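Local coordinates for Glyco_hydro_cc domain-containing protein (Cryptococcus neoformans, PDB 6UBC) that probably binds beta-1,3-glucan oligosaccharides, as a subgroup VII member of glycoside hydrolase family GH128, at residues G220-W225 and A236-M241. Residues are numbered along the deposited sequence; the frame is centred on the assembly and turned at random.
Sequences GWYYDW and ASAVNM
Tyr222 lays its ring over the backbone of Ser237 and Ala238, where two neighbouring parallel strands of the GH128 (beta/alpha)-barrel run side by side. Tyr222 CG sits over its own backbone, flanked by N and C (chi1 54°), and the ring folds back across the adjoining strand: Ala238 CA lies 3.9 Å from the Tyr222 ring centroid, a CH-pi contact over the face, while the Ala236 methyl packs against the ring edge. The small Ala238 suits its place because it lets the broad ring settle close to the chain. The parallel ladder is made by three backbone hydrogen bonds: Ser237 N to Gly220 O, Tyr222 N to Ser237 O (3.1 Å) and Val239 N to Tyr222 O (2.9 Å).

Trp221 points to the opposite face from Tyr222 and meets Trp367 and strand 406-411, consistent with a place in the barrel interior. Tyr223 leans toward 236-241, its OH hydrogen-bonded to Thr369 O. Val239, branched at CB, brings CG2 obliquely to Trp221 CE3 at 3.7 Å and sets its CB against Tyr223 CB; Lys203 O satisfies Trp221 NE1. Further along, the long unbranched Met241 reaches between two aromatics. Its extended chain puts SD at the Tyr223 edge, 3.6 Å from CE2, in a Met-aromatic contact, and CE 3.8 Å from Trp225 CD1, again near the ring plane. Trp225 NE1 is hydrogen-bonded to Glu370 OE2.

As the strands part, water takes over from direct bonding. One molecule accepts the N-H of Asp224 and lies 3.0 Å from Val239 O, bridging the two strands; another donates to both Trp225 O and Met241 O, 2.8 Å from each.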
loop_
_atom_site.group_PDB
_atom_site.type_symbol
_atom_site.label_atom_id
_atom_site.label_comp_id
_atom_site.label_asym_id
_atom_site.label_seq_id
_atom_site.Cartn_x
_atom_site.Cartn_y
_atom_site.Cartn_z
ATOM N N GLY A 220 0.642 -12.932 -2.557
ATOM C CA GLY A 220 1.872 -13.087 -1.779
ATOM C C GLY A 220 1.797 -12.544 -0.362
ATOM O O GLY A 220 2.642 -12.938 0.478
ATOM N N TRP A 221 0.838 -11.644 -0.094
ATOM C CA TRP A 221 0.892 -10.768 1.086
ATOM C C TRP A 221 -0.429 -10.061 1.273
ATOM O O TRP A 221 -1.264 -10.013 0.296
ATOM C CB TRP A 221 2.016 -9.750 0.946
ATOM C CG TRP A 221 1.864 -8.762 -0.177
ATOM C CD1 TRP A 221 1.980 -9.040 -1.518
ATOM C CD2 TRP A 221 1.420 -7.402 -0.108
ATOM N NE1 TRP A 221 1.712 -7.939 -2.280
ATOM C CE2 TRP A 221 1.423 -6.892 -1.428
ATOM C CE3 TRP A 221 1.078 -6.546 0.938
ATOM C CZ2 TRP A 221 1.056 -5.583 -1.717
ATOM C CZ3 TRP A 221 0.783 -5.231 0.645
ATOM C CH2 TRP A 221 0.778 -4.765 -0.666
ATOM N N TYR A 222 -0.591 -9.533 2.480
ATOM C CA TYR A 222 -1.812 -8.819 2.851
ATOM C C TYR A 222 -1.568 -7.935 4.053
ATOM O O TYR A 222 -0.676 -8.150 4.864
ATOM C CB TYR A 222 -2.904 -9.838 3.162
ATOM C CG TYR A 222 -2.532 -10.873 4.201
ATOM C CD1 TYR A 222 -1.962 -12.093 3.863
ATOM C CD2 TYR A 222 -2.823 -10.651 5.524
ATOM C CE1 TYR A 222 -1.646 -13.019 4.842
ATOM C CE2 TYR A 222 -2.516 -11.547 6.519
ATOM C CZ TYR A 222 -1.911 -12.756 6.180
ATOM O OH TYR A 222 -1.613 -13.678 7.152
ATOM N N TYR A 223 -2.428 -6.938 4.171
ATOM C CA TYR A 223 -2.426 -6.025 5.340
ATOM C C TYR A 223 -3.815 -5.428 5.460
ATOM O O TYR A 223 -4.578 -5.433 4.429
ATOM C CB TYR A 223 -1.365 -4.953 5.163
ATOM C CG TYR A 223 -1.741 -3.787 4.263
ATOM C CD1 TYR A 223 -1.873 -3.925 2.878
ATOM C CD2 TYR A 223 -1.891 -2.516 4.781
ATOM C CE1 TYR A 223 -2.204 -2.850 2.069
ATOM C CE2 TYR A 223 -2.140 -1.423 3.971
ATOM C CZ TYR A 223 -2.336 -1.588 2.609
ATOM O OH TYR A 223 -2.614 -0.514 1.783
ATOM N N ASP A 224 -4.092 -4.847 6.625
ATOM C CA ASP A 224 -5.460 -4.368 6.947
ATOM C C ASP A 224 -5.412 -3.025 7.694
ATOM O O ASP A 224 -6.391 -2.716 8.402
ATOM C CB ASP A 224 -6.249 -5.442 7.684
ATOM C CG ASP A 224 -5.750 -5.675 9.102
ATOM O OD1 ASP A 224 -4.724 -5.095 9.481
ATOM O OD2 ASP A 224 -6.413 -6.439 9.813
ATOM N N TRP A 225 -4.285 -2.335 7.596
ATOM C CA TRP A 225 -4.014 -1.003 8.188
ATOM C C TRP A 225 -3.786 -1.102 9.694
ATOM O O TRP A 225 -3.369 -0.091 10.259
ATOM C CB TRP A 225 -5.106 0.009 7.863
ATOM C CG TRP A 225 -5.260 0.263 6.395
ATOM C CD1 TRP A 225 -4.441 1.005 5.628
ATOM C CD2 TRP A 225 -6.266 -0.265 5.512
ATOM N NE1 TRP A 225 -4.865 1.037 4.329
ATOM C CE2 TRP A 225 -5.973 0.248 4.223
ATOM C CE3 TRP A 225 -7.386 -1.074 5.683
ATOM C CZ2 TRP A 225 -6.740 -0.046 3.121
ATOM C CZ3 TRP A 225 -8.178 -1.351 4.580
ATOM C CH2 TRP A 225 -7.841 -0.858 3.310
ATOM N N ALA A 236 0.681 -16.804 2.088
ATOM C CA ALA A 236 0.903 -15.352 1.943
ATOM C C ALA A 236 1.510 -14.797 3.236
ATOM O O ALA A 236 1.283 -15.346 4.303
ATOM C CB ALA A 236 -0.419 -14.689 1.623
ATOM N N SER A 237 2.228 -13.684 3.153
ATOM C CA SER A 237 2.851 -13.048 4.357
ATOM C C SER A 237 1.970 -11.903 4.891
ATOM O O SER A 237 1.620 -10.991 4.110
ATOM C CB SER A 237 4.202 -12.552 4.006
ATOM O OG SER A 237 5.003 -13.629 3.521
ATOM N N ALA A 238 1.656 -11.927 6.189
ATOM C CA ALA A 238 1.101 -10.766 6.916
ATOM C C ALA A 238 2.095 -9.631 6.867
ATOM O O ALA A 238 3.284 -9.839 7.215
ATOM C CB ALA A 238 0.821 -11.121 8.352
ATOM N N VAL A 239 1.625 -8.427 6.540
ATOM C CA VAL A 239 2.483 -7.227 6.534
ATOM C C VAL A 239 1.999 -6.329 7.659
ATOM O O VAL A 239 0.793 -6.053 7.765
ATOM C CB VAL A 239 2.359 -6.547 5.169
ATOM C CG1 VAL A 239 3.007 -5.183 5.154
ATOM C CG2 VAL A 239 2.892 -7.451 4.071
ATOM N N ASN A 240 2.913 -5.878 8.508
ATOM C CA ASN A 240 2.591 -5.005 9.653
ATOM C C ASN A 240 2.549 -3.556 9.165
ATOM O O ASN A 240 3.106 -3.205 8.090
ATOM C CB ASN A 240 3.587 -5.173 10.805
ATOM C CG ASN A 240 3.638 -6.576 11.362
ATOM O OD1 ASN A 240 4.316 -7.420 10.795
ATOM N ND2 ASN A 240 2.906 -6.864 12.439
ATOM N N MET A 241 1.910 -2.699 9.931
ATOM C CA MET A 241 1.776 -1.287 9.518
ATOM C C MET A 241 1.649 -0.369 10.719
ATOM O O MET A 241 1.071 -0.784 11.735
ATOM C CB MET A 241 0.529 -1.107 8.651
ATOM C CG MET A 241 0.267 0.305 8.251
ATOM S SD MET A 241 -0.767 0.373 6.763
ATOM C CE MET A 241 -0.956 2.160 6.617
HETATM O O HOH W 1 0.093 -15.912 6.959
HETATM O O HOH W 2 -1.562 -4.409 8.510
HETATM O O HOH W 3 -1.327 0.634 12.097
#